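Local coordinates for protein Rab GDP-dissociation inhibitor (Saccharomyces cerevisiae, PDB 3CPI) that keeps Rab GTPases such as Sec4 in their GDP-bound form by blocking GDP release, and extracts GDP-bound Ypt7 from vacuolar membranes, at residues Ala311-Asn316 and Glu388-Gly393; Gly93-Ile98 and Ser423-Val428; Thr272-Gly277 and Lys406-Leu411; Phe119-Ile124 and Gln334-Arg339; Lys111-Ser116 and Asp350-Cys355. All blocks are in the same frame, centred on the assembly; numbering follows the deposited sequence.

Contact 1: Ala311-Asn316 and Glu388-Gly393; sequences AICILN and EEKFMG
I314 reaches the ring of F391 with its CD1 methyl, 3.6 Å from CE2. The methyl meets the ring near its plane, at the edge. CG1 of I314 lies beside the backbone N, anti to the carbonyl carbon (chi1 -60°), and CD1 continues the chain outward in an extended form. The same ring edge also meets the backbone: CD2 of F391 sits 3.3 Å from I312 O, which lies in the ring plane. The ring is further enclosed by helix 53-60, through L56, Y57 and F60. On the other sheet face, A311 CB packs on M392 CG at 3.8 Å, and F381 covers both residues. The two segments lie on neighbouring antiparallel strands, 301-315 and 389-400, of a mixed sheet. I312 and F391 form a hydrogen-bonded pair, with I312 N to F391 O at 3.0 Å and F391 N to I312 O at 2.8 Å. A311 with M392 and C313 with K390 are non-hydrogen-bonded pairs. Next along, E388 N donates to I314 O (2.9 Å). The E388 side chain bends at chi2 (-42°), which lays its carboxylate against the amide of N316. The two planes are stacked, only 17° apart, with E388 CG 3.4 Å from N316 OD1. One water bridges N316 N and E388 OE2. An alanine at E388 would probably leave this water without its carboxylate acceptor and uncover one side of the N316 amide. E389 turns its carboxylate outward to a salt bridge with K61.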
# COMPACT_ATOMS: atom_id res chain seq x y z
N ALA A 311 -5.53 5.32 -12.36
CA ALA A 311 -5.79 4.84 -13.71
C ALA A 311 -5.33 3.39 -13.84
O ALA A 311 -4.13 3.12 -13.85
CB ALA A 311 -5.10 5.72 -14.74
N ILE A 312 -6.28 2.47 -13.91
CA ILE A 312 -5.98 1.07 -14.17
C ILE A 312 -5.87 0.86 -15.69
O ILE A 312 -6.87 0.96 -16.41
CB ILE A 312 -7.05 0.12 -13.55
CG1 ILE A 312 -7.16 0.32 -12.04
CG2 ILE A 312 -6.72 -1.34 -13.87
CD1 ILE A 312 -8.23 -0.52 -11.35
N CYS A 313 -4.66 0.61 -16.16
CA CYS A 313 -4.41 0.44 -17.59
C CYS A 313 -4.17 -1.03 -17.92
O CYS A 313 -3.55 -1.75 -17.14
CB CYS A 313 -3.21 1.27 -18.04
SG CYS A 313 -3.28 3.01 -17.57
N ILE A 314 -4.70 -1.46 -19.07
CA ILE A 314 -4.43 -2.81 -19.57
C ILE A 314 -3.50 -2.72 -20.77
O ILE A 314 -3.69 -1.89 -21.66
CB ILE A 314 -5.72 -3.56 -19.97
CG1 ILE A 314 -6.65 -3.70 -18.76
CG2 ILE A 314 -5.38 -4.94 -20.54
CD1 ILE A 314 -8.00 -4.34 -19.08
N LEU A 315 -2.48 -3.57 -20.77
CA LEU A 315 -1.50 -3.63 -21.84
C LEU A 315 -1.45 -5.05 -22.41
O LEU A 315 -1.79 -6.01 -21.72
CB LEU A 315 -0.11 -3.22 -21.32
CG LEU A 315 0.03 -2.10 -20.27
CD1 LEU A 315 1.48 -2.03 -19.81
CD2 LEU A 315 -0.45 -0.72 -20.76
N ASN A 316 -1.03 -5.16 -23.68
CA ASN A 316 -0.82 -6.46 -24.35
C ASN A 316 0.66 -6.82 -24.47
O ASN A 316 1.03 -7.79 -25.14
CB ASN A 316 -1.43 -6.43 -25.76
CG ASN A 316 -2.95 -6.50 -25.75
OD1 ASN A 316 -3.58 -6.60 -24.69
ND2 ASN A 316 -3.55 -6.43 -26.94
N GLU A 388 -4.31 -0.52 -24.15
CA GLU A 388 -5.55 -1.09 -24.67
C GLU A 388 -6.81 -0.49 -24.06
O GLU A 388 -7.78 -0.22 -24.78
CB GLU A 388 -5.57 -2.62 -24.53
CG GLU A 388 -4.52 -3.36 -25.36
CD GLU A 388 -4.35 -2.80 -26.78
OE1 GLU A 388 -5.37 -2.68 -27.51
OE2 GLU A 388 -3.20 -2.50 -27.16
N GLU A 389 -6.81 -0.29 -22.74
CA GLU A 389 -7.94 0.34 -22.04
C GLU A 389 -7.53 0.97 -20.71
O GLU A 389 -6.72 0.40 -19.97
CB GLU A 389 -9.08 -0.66 -21.82
CG GLU A 389 -10.43 -0.01 -21.54
CD GLU A 389 -10.96 0.78 -22.73
OE1 GLU A 389 -11.45 0.15 -23.69
OE2 GLU A 389 -10.89 2.03 -22.69
N LYS A 390 -8.13 2.12 -20.41
CA LYS A 390 -7.95 2.81 -19.13
C LYS A 390 -9.23 2.80 -18.31
O LYS A 390 -10.31 3.04 -18.85
CB LYS A 390 -7.53 4.27 -19.35
CG LYS A 390 -6.21 4.45 -20.05
CD LYS A 390 -5.95 5.92 -20.29
CE LYS A 390 -4.71 6.14 -21.12
NZ LYS A 390 -4.46 7.59 -21.33
N PHE A 391 -9.11 2.52 -17.02
CA PHE A 391 -10.23 2.59 -16.09
C PHE A 391 -9.87 3.57 -14.98
O PHE A 391 -9.18 3.22 -14.02
CB PHE A 391 -10.55 1.20 -15.52
CG PHE A 391 -10.81 0.15 -16.57
CD1 PHE A 391 -12.12 -0.18 -16.95
CD2 PHE A 391 -9.76 -0.52 -17.19
CE1 PHE A 391 -12.37 -1.15 -17.92
CE2 PHE A 391 -9.99 -1.49 -18.16
CZ PHE A 391 -11.30 -1.81 -18.53
N MET A 392 -10.33 4.81 -15.12
CA MET A 392 -9.86 5.90 -14.27
C MET A 392 -10.91 6.43 -13.31
O MET A 392 -12.06 6.68 -13.69
CB MET A 392 -9.35 7.07 -15.11
CG MET A 392 -8.48 6.70 -16.30
SD MET A 392 -7.50 8.11 -16.86
CE MET A 392 -8.19 9.44 -15.88
N GLY A 393 -10.50 6.62 -12.06
CA GLY A 393 -11.39 7.15 -11.02
C GLY A 393 -10.71 8.15 -10.10
O GLY A 393 -9.48 8.23 -10.04
O HOH W 1 -1.16 -2.74 -25.05

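Contact 2: Gly93-Ile98 and Ser423-Val428; sequences GELTNI and SMTDDV
T425 and L95 bury the most surface here, and they meet directly. The T425 hydroxyl oxygen OG1 lies 3.4 Å from L95 CB. This is a packing contact. The hydroxyl makes its hydrogen bond within its own helix, to F421 O one turn back, so its polar need is met while its outer side rests on leucine carbon. OG1 lies beside the backbone N (chi1 -52°), which leaves CG2 anti to that N and turned to the other helix, where it meets I98 CD1 at 4.1 Å. I98 and T425 lie alongside, pointing opposite ways. T425 is thus flanked by residues one turn apart on helix 94-102. L95 extends with CG anti to its N (chi1 -178°), and its CD2 methyl reaches M424 CE at 3.8 Å. The M424 chain bends at chi2 and chi3 to bring that methyl to the leucine; the two side chains run about perpendicular. I23 of helix 19-30 touches L95, I98 and M424, and so closes the apolar cluster. Toward the exposed side, E94 forms a salt bridge with K429, one turn beyond T425. G93 is the N-cap of the first helix, and its O receives T96 OG1 at 2.7 Å. Helices 94-102 and 422-436 pack through a mainly apolar layer of side chains, their short axes 10.5 Å apart and crossing at 54°, with helix 19-30 beside them in the protein's interior.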
# COMPACT_ATOMS: atom_id res chain seq x y z
N GLY A 93 9.64 -5.58 5.87
CA GLY A 93 8.97 -4.56 6.68
C GLY A 93 8.11 -5.10 7.81
O GLY A 93 7.88 -6.32 7.93
N GLU A 94 7.62 -4.18 8.63
CA GLU A 94 6.74 -4.47 9.75
C GLU A 94 5.46 -5.21 9.39
O GLU A 94 5.04 -6.10 10.12
CB GLU A 94 6.37 -3.18 10.47
CG GLU A 94 7.32 -2.80 11.56
CD GLU A 94 6.75 -1.67 12.40
OE1 GLU A 94 6.88 -0.51 11.97
OE2 GLU A 94 6.17 -1.96 13.46
N LEU A 95 4.83 -4.84 8.28
CA LEU A 95 3.58 -5.50 7.86
C LEU A 95 3.73 -7.01 7.62
O LEU A 95 2.84 -7.78 7.98
CB LEU A 95 2.95 -4.81 6.64
CG LEU A 95 1.62 -5.42 6.18
CD1 LEU A 95 0.52 -5.35 7.28
CD2 LEU A 95 1.12 -4.80 4.88
N THR A 96 4.85 -7.44 7.03
CA THR A 96 5.10 -8.87 6.84
C THR A 96 5.10 -9.60 8.18
O THR A 96 4.49 -10.66 8.32
CB THR A 96 6.43 -9.15 6.12
OG1 THR A 96 7.52 -8.80 6.98
CG2 THR A 96 6.54 -8.35 4.85
N ASN A 97 5.79 -9.02 9.17
CA ASN A 97 5.81 -9.55 10.53
C ASN A 97 4.41 -9.62 11.12
O ASN A 97 4.05 -10.59 11.79
CB ASN A 97 6.71 -8.70 11.44
CG ASN A 97 8.18 -8.77 11.05
OD1 ASN A 97 8.94 -7.84 11.31
ND2 ASN A 97 8.58 -9.87 10.41
N ILE A 98 3.62 -8.58 10.86
CA ILE A 98 2.24 -8.49 11.33
C ILE A 98 1.38 -9.57 10.68
O ILE A 98 0.58 -10.23 11.35
CB ILE A 98 1.65 -7.08 11.07
CG1 ILE A 98 2.31 -6.05 12.00
CG2 ILE A 98 0.13 -7.08 11.23
CD1 ILE A 98 2.04 -4.59 11.65
N SER A 423 1.99 3.52 4.66
CA SER A 423 1.04 4.38 5.36
C SER A 423 -0.16 3.60 5.89
O SER A 423 -0.77 3.98 6.90
CB SER A 423 0.59 5.54 4.48
OG SER A 423 -0.09 5.07 3.34
N MET A 424 -0.50 2.51 5.21
CA MET A 424 -1.56 1.60 5.66
C MET A 424 -1.13 0.93 6.97
O MET A 424 -1.89 0.89 7.93
CB MET A 424 -1.87 0.58 4.56
CG MET A 424 -3.22 -0.13 4.66
SD MET A 424 -3.22 -1.61 5.68
CE MET A 424 -1.98 -2.64 4.91
N THR A 425 0.12 0.46 7.01
CA THR A 425 0.72 -0.13 8.22
C THR A 425 0.81 0.86 9.39
O THR A 425 0.59 0.48 10.55
CB THR A 425 2.12 -0.70 7.88
OG1 THR A 425 2.01 -1.58 6.76
CG2 THR A 425 2.72 -1.47 9.07
N ASP A 426 1.14 2.11 9.09
CA ASP A 426 1.12 3.18 10.09
C ASP A 426 -0.28 3.32 10.72
O ASP A 426 -0.40 3.44 11.94
CB ASP A 426 1.55 4.52 9.47
CG ASP A 426 3.03 4.55 9.11
OD1 ASP A 426 3.43 5.50 8.39
OD2 ASP A 426 3.79 3.65 9.53
N ASP A 427 -1.30 3.30 9.87
CA ASP A 427 -2.69 3.41 10.31
C ASP A 427 -3.12 2.22 11.19
O ASP A 427 -3.75 2.42 12.22
CB ASP A 427 -3.64 3.58 9.12
CG ASP A 427 -4.98 4.18 9.51
OD1 ASP A 427 -5.97 3.87 8.83
OD2 ASP A 427 -5.06 4.96 10.50
N VAL A 428 -2.78 1.00 10.77
CA VAL A 428 -3.05 -0.21 11.57
C VAL A 428 -2.43 -0.13 12.97
O VAL A 428 -3.12 -0.39 13.97
CB VAL A 428 -2.55 -1.49 10.85
CG1 VAL A 428 -2.50 -2.69 11.82
CG2 VAL A 428 -3.41 -1.79 9.61

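Contact 3: Thr272-Gly277 and Lys406-Leu411; sequences TGKFEG and KDNIYL
In the Rossmann-like part of the GDI fold, the loop leading into the central strand, 275-280, of a three-stranded antiparallel sheet meets the turn before strand 409-411, an outermost strand of the parallel sheet. F275 N donates to D407 O at 2.8 Å in a fairly straight bond. K274 is the other main partner. Its chain runs out extended and then bends at chi4 (-66°), which brings NZ to K406 O at 3.0 Å. The ammonium comes from above that carbonyl's plane, 65° out of it. On the way, K274 CD passes N408 ND2 at 3.4 Å, the two chains crossing at a slant. A methionine in place of K274 would probably leave K406 O without its ammonium donor. F275 turns its CB to the other turn, 4.1 Å from I409 CG1. With CG anti to the backbone N (chi1 179°), its ring heads away from that turn, and G277 N lies over the centre of one ring face. V290 and V266 also touch F275. D407 shapes its own turn: its OD1 accepts from I409 N at 3.0 Å, met from above the carboxylate plane. The D407 OD1 bond to I409 N makes an Asx turn, just where the chain enters the outermost strand of the parallel sheet.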
# COMPACT_ATOMS: atom_id res chain seq x y z
N THR A 272 -23.37 9.18 28.20
CA THR A 272 -21.97 9.30 27.77
C THR A 272 -21.79 9.43 26.24
O THR A 272 -20.85 10.07 25.77
CB THR A 272 -21.08 8.18 28.38
OG1 THR A 272 -19.70 8.44 28.08
CG2 THR A 272 -21.48 6.80 27.87
N GLY A 273 -22.70 8.82 25.48
CA GLY A 273 -22.68 8.90 24.01
C GLY A 273 -21.66 7.97 23.37
O GLY A 273 -21.31 8.12 22.19
N LYS A 274 -21.18 7.00 24.15
CA LYS A 274 -20.23 6.01 23.67
C LYS A 274 -20.95 4.94 22.85
O LYS A 274 -22.17 4.79 22.96
CB LYS A 274 -19.48 5.38 24.85
CG LYS A 274 -18.59 6.34 25.63
CD LYS A 274 -17.72 5.59 26.62
CE LYS A 274 -16.96 6.55 27.54
NZ LYS A 274 -15.96 7.38 26.82
N PHE A 275 -20.19 4.22 22.03
CA PHE A 275 -20.72 3.11 21.24
C PHE A 275 -21.31 2.02 22.14
O PHE A 275 -20.77 1.72 23.21
CB PHE A 275 -19.63 2.54 20.32
CG PHE A 275 -20.08 1.37 19.48
CD1 PHE A 275 -20.89 1.56 18.36
CD2 PHE A 275 -19.68 0.07 19.80
CE1 PHE A 275 -21.29 0.48 17.59
CE2 PHE A 275 -20.08 -1.01 19.03
CZ PHE A 275 -20.89 -0.81 17.92
N GLU A 276 -22.42 1.43 21.69
CA GLU A 276 -23.07 0.34 22.40
C GLU A 276 -23.18 -0.91 21.52
O GLU A 276 -22.87 -2.02 21.96
CB GLU A 276 -24.46 0.78 22.90
CG GLU A 276 -25.22 -0.26 23.70
CD GLU A 276 -26.36 0.34 24.51
OE1 GLU A 276 -26.26 0.33 25.75
OE2 GLU A 276 -27.34 0.83 23.90
N GLY A 277 -23.61 -0.71 20.28
CA GLY A 277 -23.82 -1.81 19.34
C GLY A 277 -24.52 -1.37 18.08
O GLY A 277 -24.63 -0.17 17.81
N LYS A 406 -13.18 9.21 23.15
CA LYS A 406 -14.39 9.79 23.74
C LYS A 406 -15.64 8.95 23.51
O LYS A 406 -16.57 8.99 24.32
CB LYS A 406 -14.63 11.21 23.21
CG LYS A 406 -13.63 12.26 23.68
CD LYS A 406 -14.09 13.65 23.26
CE LYS A 406 -13.05 14.73 23.57
NZ LYS A 406 -13.61 16.10 23.29
N ASP A 407 -15.67 8.20 22.41
CA ASP A 407 -16.89 7.56 21.95
C ASP A 407 -16.74 6.07 21.70
O ASP A 407 -17.71 5.39 21.35
CB ASP A 407 -17.40 8.25 20.68
CG ASP A 407 -16.34 8.31 19.58
OD1 ASP A 407 -15.23 7.77 19.77
OD2 ASP A 407 -16.63 8.89 18.51
N ASN A 408 -15.52 5.57 21.87
CA ASN A 408 -15.16 4.19 21.51
C ASN A 408 -15.45 3.83 20.04
O ASN A 408 -15.75 2.68 19.72
CB ASN A 408 -15.78 3.20 22.50
CG ASN A 408 -15.24 3.37 23.92
OD1 ASN A 408 -14.07 3.72 24.12
ND2 ASN A 408 -16.10 3.12 24.91
N ILE A 409 -15.36 4.83 19.17
CA ILE A 409 -15.51 4.65 17.73
C ILE A 409 -14.16 4.90 17.06
O ILE A 409 -13.71 6.05 16.94
CB ILE A 409 -16.59 5.58 17.14
CG1 ILE A 409 -17.97 5.25 17.74
CG2 ILE A 409 -16.62 5.47 15.61
CD1 ILE A 409 -19.03 6.30 17.51
N TYR A 410 -13.51 3.82 16.65
CA TYR A 410 -12.15 3.87 16.11
C TYR A 410 -12.15 3.74 14.59
O TYR A 410 -12.47 2.69 14.05
CB TYR A 410 -11.27 2.82 16.80
CG TYR A 410 -11.24 3.01 18.30
CD1 TYR A 410 -12.12 2.31 19.13
CD2 TYR A 410 -10.36 3.92 18.89
CE1 TYR A 410 -12.10 2.49 20.52
CE2 TYR A 410 -10.34 4.11 20.27
CZ TYR A 410 -11.21 3.40 21.09
OH TYR A 410 -11.19 3.60 22.45
N LEU A 411 -11.80 4.83 13.92
CA LEU A 411 -11.93 4.91 12.47
C LEU A 411 -10.59 4.88 11.73
O LEU A 411 -9.57 5.39 12.22
CB LEU A 411 -12.76 6.14 12.07
CG LEU A 411 -14.22 6.19 12.58
CD1 LEU A 411 -14.68 7.60 12.86
CD2 LEU A 411 -15.17 5.51 11.62

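Contact 4: Phe119-Ile124 and Gln334-Arg339; sequences FKQGKI and QSQLGR
Q336 OE1 takes a hydrogen bond from Q121 N at 2.7 Å, with an N-H...O angle of 158°. The donor stands above the amide plane, 43° out of it. This joins the tip of a beta hairpin to the loop between strands 328-332 and 343-349. The hairpin has a type I' turn from K120 to K123, closed by K120 N to K123 O at 2.7 Å and K123 N to K120 O at 3.1 Å. The close-packed part lies inward, at F119. Its ring has CG anti to the backbone N and presents an edge to Q336 CB, 3.8 Å from CD2 and nearly in the ring plane. L337 CD2 lies farther off, 4.2 Å from F119 CE2. I332 touches both F119 and L337, and L383 also touches F119. From CB at the ring edge, Q336 bends at chi2 (-66°), carrying its amide past F119 to the hairpin turn. The ring and amide planes are steeply inclined to each other. The outer part is looser. Q121 is exposed, and its side chain adds mainly CG, 3.7 Å from Q336 OE1. The K120 chain points the other way, to L139 O. On the loop side, Q334 O accepts from both L337 N and R339 N, which come from opposite faces of its plane. The two ends of the Q336 amide have separate jobs: OE1 takes the turn N-H, while NE2 donates to E191. Bonds at both ends are likely to fix the flip of the amide and tie the hairpin and helix 187-197 to one side chain.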
# COMPACT_ATOMS: atom_id res chain seq x y z
N PHE A 119 11.94 7.01 -12.13
CA PHE A 119 11.84 7.87 -13.29
C PHE A 119 12.86 9.02 -13.19
O PHE A 119 13.00 9.65 -12.14
CB PHE A 119 10.41 8.39 -13.37
CG PHE A 119 10.15 9.36 -14.48
CD1 PHE A 119 9.62 8.93 -15.69
CD2 PHE A 119 10.40 10.72 -14.30
CE1 PHE A 119 9.36 9.83 -16.71
CE2 PHE A 119 10.15 11.63 -15.32
CZ PHE A 119 9.62 11.19 -16.53
N LYS A 120 13.57 9.26 -14.29
CA LYS A 120 14.49 10.39 -14.39
C LYS A 120 14.47 10.98 -15.80
O LYS A 120 14.77 10.29 -16.78
CB LYS A 120 15.92 9.98 -14.00
CG LYS A 120 16.96 11.09 -14.18
CD LYS A 120 18.32 10.68 -13.65
CE LYS A 120 19.37 11.72 -13.93
NZ LYS A 120 20.73 11.26 -13.49
N GLN A 121 14.09 12.26 -15.88
CA GLN A 121 14.18 13.05 -17.11
C GLN A 121 13.59 12.33 -18.33
O GLN A 121 14.18 12.37 -19.41
CB GLN A 121 15.64 13.48 -17.38
CG GLN A 121 16.17 14.52 -16.39
CD GLN A 121 17.69 14.74 -16.48
OE1 GLN A 121 18.38 14.18 -17.35
NE2 GLN A 121 18.22 15.55 -15.56
N GLY A 122 12.46 11.66 -18.15
CA GLY A 122 11.73 11.04 -19.26
C GLY A 122 11.85 9.53 -19.39
O GLY A 122 11.05 8.92 -20.10
N LYS A 123 12.84 8.93 -18.74
CA LYS A 123 13.02 7.48 -18.77
C LYS A 123 12.98 6.87 -17.37
O LYS A 123 13.06 7.59 -16.37
CB LYS A 123 14.33 7.09 -19.46
CG LYS A 123 14.34 7.33 -20.96
CD LYS A 123 15.38 6.47 -21.68
CE LYS A 123 15.48 6.84 -23.17
NZ LYS A 123 16.73 6.29 -23.82
N ILE A 124 12.84 5.55 -17.31
CA ILE A 124 12.86 4.81 -16.05
C ILE A 124 14.08 3.89 -15.95
O ILE A 124 14.51 3.30 -16.96
CB ILE A 124 11.53 4.02 -15.79
CG1 ILE A 124 11.30 2.95 -16.88
CG2 ILE A 124 10.34 4.98 -15.67
CD1 ILE A 124 10.33 1.85 -16.49
N GLN A 334 8.47 13.77 -7.56
CA GLN A 334 7.69 14.96 -7.92
C GLN A 334 8.45 16.03 -8.71
O GLN A 334 7.90 16.63 -9.62
CB GLN A 334 7.03 15.58 -6.67
CG GLN A 334 8.00 16.09 -5.61
CD GLN A 334 7.36 16.16 -4.23
OE1 GLN A 334 7.19 17.25 -3.66
NE2 GLN A 334 6.99 15.00 -3.69
N SER A 335 9.72 16.27 -8.36
CA SER A 335 10.47 17.36 -8.98
C SER A 335 10.86 17.06 -10.44
O SER A 335 11.31 17.95 -11.16
CB SER A 335 11.70 17.70 -8.15
OG SER A 335 12.73 16.79 -8.45
N GLN A 336 10.69 15.81 -10.86
CA GLN A 336 10.91 15.42 -12.24
C GLN A 336 9.79 15.96 -13.15
O GLN A 336 10.00 16.17 -14.35
CB GLN A 336 11.04 13.90 -12.37
CG GLN A 336 12.34 13.33 -11.77
CD GLN A 336 13.60 13.79 -12.52
OE1 GLN A 336 13.60 13.89 -13.75
NE2 GLN A 336 14.67 14.05 -11.78
N LEU A 337 8.63 16.21 -12.56
CA LEU A 337 7.49 16.74 -13.29
C LEU A 337 7.03 18.11 -12.78
O LEU A 337 5.96 18.59 -13.15
CB LEU A 337 6.33 15.73 -13.30
CG LEU A 337 6.65 14.35 -13.89
CD1 LEU A 337 5.51 13.37 -13.66
CD2 LEU A 337 7.01 14.44 -15.39
N GLY A 338 7.87 18.75 -11.97
CA GLY A 338 7.51 20.02 -11.33
C GLY A 338 6.26 19.93 -10.47
O GLY A 338 5.47 20.88 -10.40
N ARG A 339 6.08 18.78 -9.81
CA ARG A 339 4.87 18.50 -9.02
C ARG A 339 5.10 18.69 -7.52
O ARG A 339 6.24 18.84 -7.06
CB ARG A 339 4.41 17.05 -9.25
CG ARG A 339 3.88 16.76 -10.65
CD ARG A 339 3.39 15.31 -10.76
NE ARG A 339 2.43 14.99 -9.70
CZ ARG A 339 1.14 15.32 -9.72
NH1 ARG A 339 0.62 15.97 -10.76
NH2 ARG A 339 0.37 14.98 -8.70

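Contact 5: Lys111-Ser116 and Asp350-Cys355; sequences KQVSGS and DAHNVC
H352 NE2 donates to K111 O at 3.0 Å, with a nearly straight N-H...O angle of 173°. The oxygen lies in the imidazole plane, but the ring nitrogen stands above the plane of the carbonyl, 66° out of it. The bond ties strand 110-120 of the large mixed sheet to the loop joining strands 343-349 and 360-367. K111 and Q112 lie in the region that interacts with the Rab protein Ypt1, so the 350-355 loop is bonded to that region. The NE2-H bond is made at the ring edge, whereas the K111 side chain lies over a face. Its CG is anti to the backbone N, which lays the chain across the imidazole. CD then sits 4.0 Å from the ring centroid, close to the ring normal, in a CH-pi contact. Farther along, the chain bends at chi4 (-75°) and brings NZ to Q112 O at 3.2 Å. The lysine thus curls back on its own strand. Any positive charge on the histidine would probably be disfavoured by this ammonium, whose NZ is 4.3 Å from H352 NE2. D326 gives K111 NZ a long, weak ion pair. Y234, on the neighbouring strand 232-235, meets the H352 ring edge-to-face, while the backbone of H352 bonds to Y237. Q112 directs its side chain elsewhere, to the backbone N-H groups of K229 and S230. A351 adds its carbonyl oxygen, 3.7 Å from K111 CD. At the ring edge, H352 CE1 comes within 3.3 Å of Q112 O.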
# COMPACT_ATOMS: atom_id res chain seq x y z
N LYS A 111 4.19 -13.50 -3.63
CA LYS A 111 5.24 -13.73 -4.61
C LYS A 111 5.99 -12.44 -4.91
O LYS A 111 5.40 -11.35 -4.95
CB LYS A 111 4.67 -14.36 -5.90
CG LYS A 111 5.73 -14.55 -7.01
CD LYS A 111 5.10 -14.84 -8.37
CE LYS A 111 6.15 -14.87 -9.47
NZ LYS A 111 6.63 -13.50 -9.84
N GLN A 112 7.30 -12.59 -5.11
CA GLN A 112 8.20 -11.51 -5.48
C GLN A 112 7.72 -10.70 -6.68
O GLN A 112 7.27 -11.25 -7.68
CB GLN A 112 9.58 -12.07 -5.80
CG GLN A 112 10.68 -11.65 -4.85
CD GLN A 112 12.04 -11.46 -5.55
OE1 GLN A 112 12.81 -10.55 -5.20
NE2 GLN A 112 12.33 -12.32 -6.53
N VAL A 113 7.81 -9.38 -6.55
CA VAL A 113 7.67 -8.47 -7.67
C VAL A 113 9.03 -8.41 -8.37
O VAL A 113 10.08 -8.37 -7.71
CB VAL A 113 7.18 -7.07 -7.19
CG1 VAL A 113 7.46 -5.97 -8.21
CG2 VAL A 113 5.70 -7.13 -6.84
N SER A 114 9.01 -8.43 -9.69
CA SER A 114 10.24 -8.65 -10.47
C SER A 114 11.22 -7.48 -10.55
O SER A 114 12.42 -7.69 -10.75
CB SER A 114 9.89 -9.17 -11.87
OG SER A 114 9.37 -10.48 -11.78
N GLY A 115 10.73 -6.25 -10.37
CA GLY A 115 11.59 -5.09 -10.50
C GLY A 115 11.18 -3.89 -9.67
O GLY A 115 10.06 -3.81 -9.16
N SER A 116 12.12 -2.95 -9.56
CA SER A 116 11.91 -1.70 -8.85
C SER A 116 12.60 -0.60 -9.65
O SER A 116 13.81 -0.64 -9.86
CB SER A 116 12.46 -1.79 -7.42
OG SER A 116 12.14 -0.63 -6.66
N ASP A 350 0.14 -11.93 -15.43
CA ASP A 350 -0.37 -13.29 -15.29
C ASP A 350 0.51 -14.11 -14.35
O ASP A 350 0.07 -15.13 -13.80
CB ASP A 350 -0.58 -13.96 -16.66
CG ASP A 350 0.64 -14.75 -17.14
OD1 ASP A 350 0.54 -15.99 -17.22
OD2 ASP A 350 1.70 -14.14 -17.44
N ALA A 351 1.73 -13.64 -14.14
CA ALA A 351 2.66 -14.25 -13.17
C ALA A 351 2.10 -14.21 -11.74
O ALA A 351 2.42 -15.09 -10.93
CB ALA A 351 4.01 -13.57 -13.24
N HIS A 352 1.27 -13.21 -11.44
CA HIS A 352 0.58 -13.14 -10.15
C HIS A 352 -0.89 -13.55 -10.24
O HIS A 352 -1.61 -13.53 -9.23
CB HIS A 352 0.73 -11.74 -9.53
CG HIS A 352 2.06 -11.52 -8.85
ND1 HIS A 352 3.15 -11.00 -9.51
CD2 HIS A 352 2.46 -11.78 -7.59
CE1 HIS A 352 4.17 -10.93 -8.67
NE2 HIS A 352 3.77 -11.39 -7.49
N ASN A 353 -1.31 -13.93 -11.44
CA ASN A 353 -2.66 -14.45 -11.70
C ASN A 353 -3.78 -13.45 -11.46
O ASN A 353 -4.80 -13.75 -10.83
CB ASN A 353 -2.91 -15.76 -10.94
CG ASN A 353 -2.14 -16.93 -11.54
OD1 ASN A 353 -1.50 -17.69 -10.82
ND2 ASN A 353 -2.21 -17.07 -12.86
N VAL A 354 -3.59 -12.24 -11.99
CA VAL A 354 -4.55 -11.16 -11.82
C VAL A 354 -5.12 -10.76 -13.18
O VAL A 354 -6.10 -10.00 -13.27
CB VAL A 354 -3.93 -9.94 -11.08
CG1 VAL A 354 -3.56 -10.31 -9.65
CG2 VAL A 354 -2.71 -9.40 -11.84
N CYS A 355 -4.49 -11.26 -14.24
CA CYS A 355 -5.02 -11.11 -15.59
C CYS A 355 -4.67 -12.33 -16.45
O CYS A 355 -3.88 -13.20 -16.03
CB CYS A 355 -4.52 -9.81 -16.23
SG CYS A 355 -2.75 -9.76 -16.50

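Contact 2 is the buried one, lying near the centre of the chain, and it relies on apolar side chains. Contacts 1, 3 and 5 are partly buried, and contact 4 lies at the surface. Contacts 1, 4 and 5 all reach the large mixed sheet. Contact 1 pairs two of its strands by backbone bonds, whereas contacts 4 and 5 each tie strand 110-120 or its hairpin to a loop through one side-chain bond, a glutamine acceptor and a histidine donor. Contact 3 stands apart, about 46 Å from contact 4 between centres, and joins two loops by a backbone bond and a lysine-to-carbonyl bond. Its strand 409-411 is followed in the chain by helix 422-436 of contact 2.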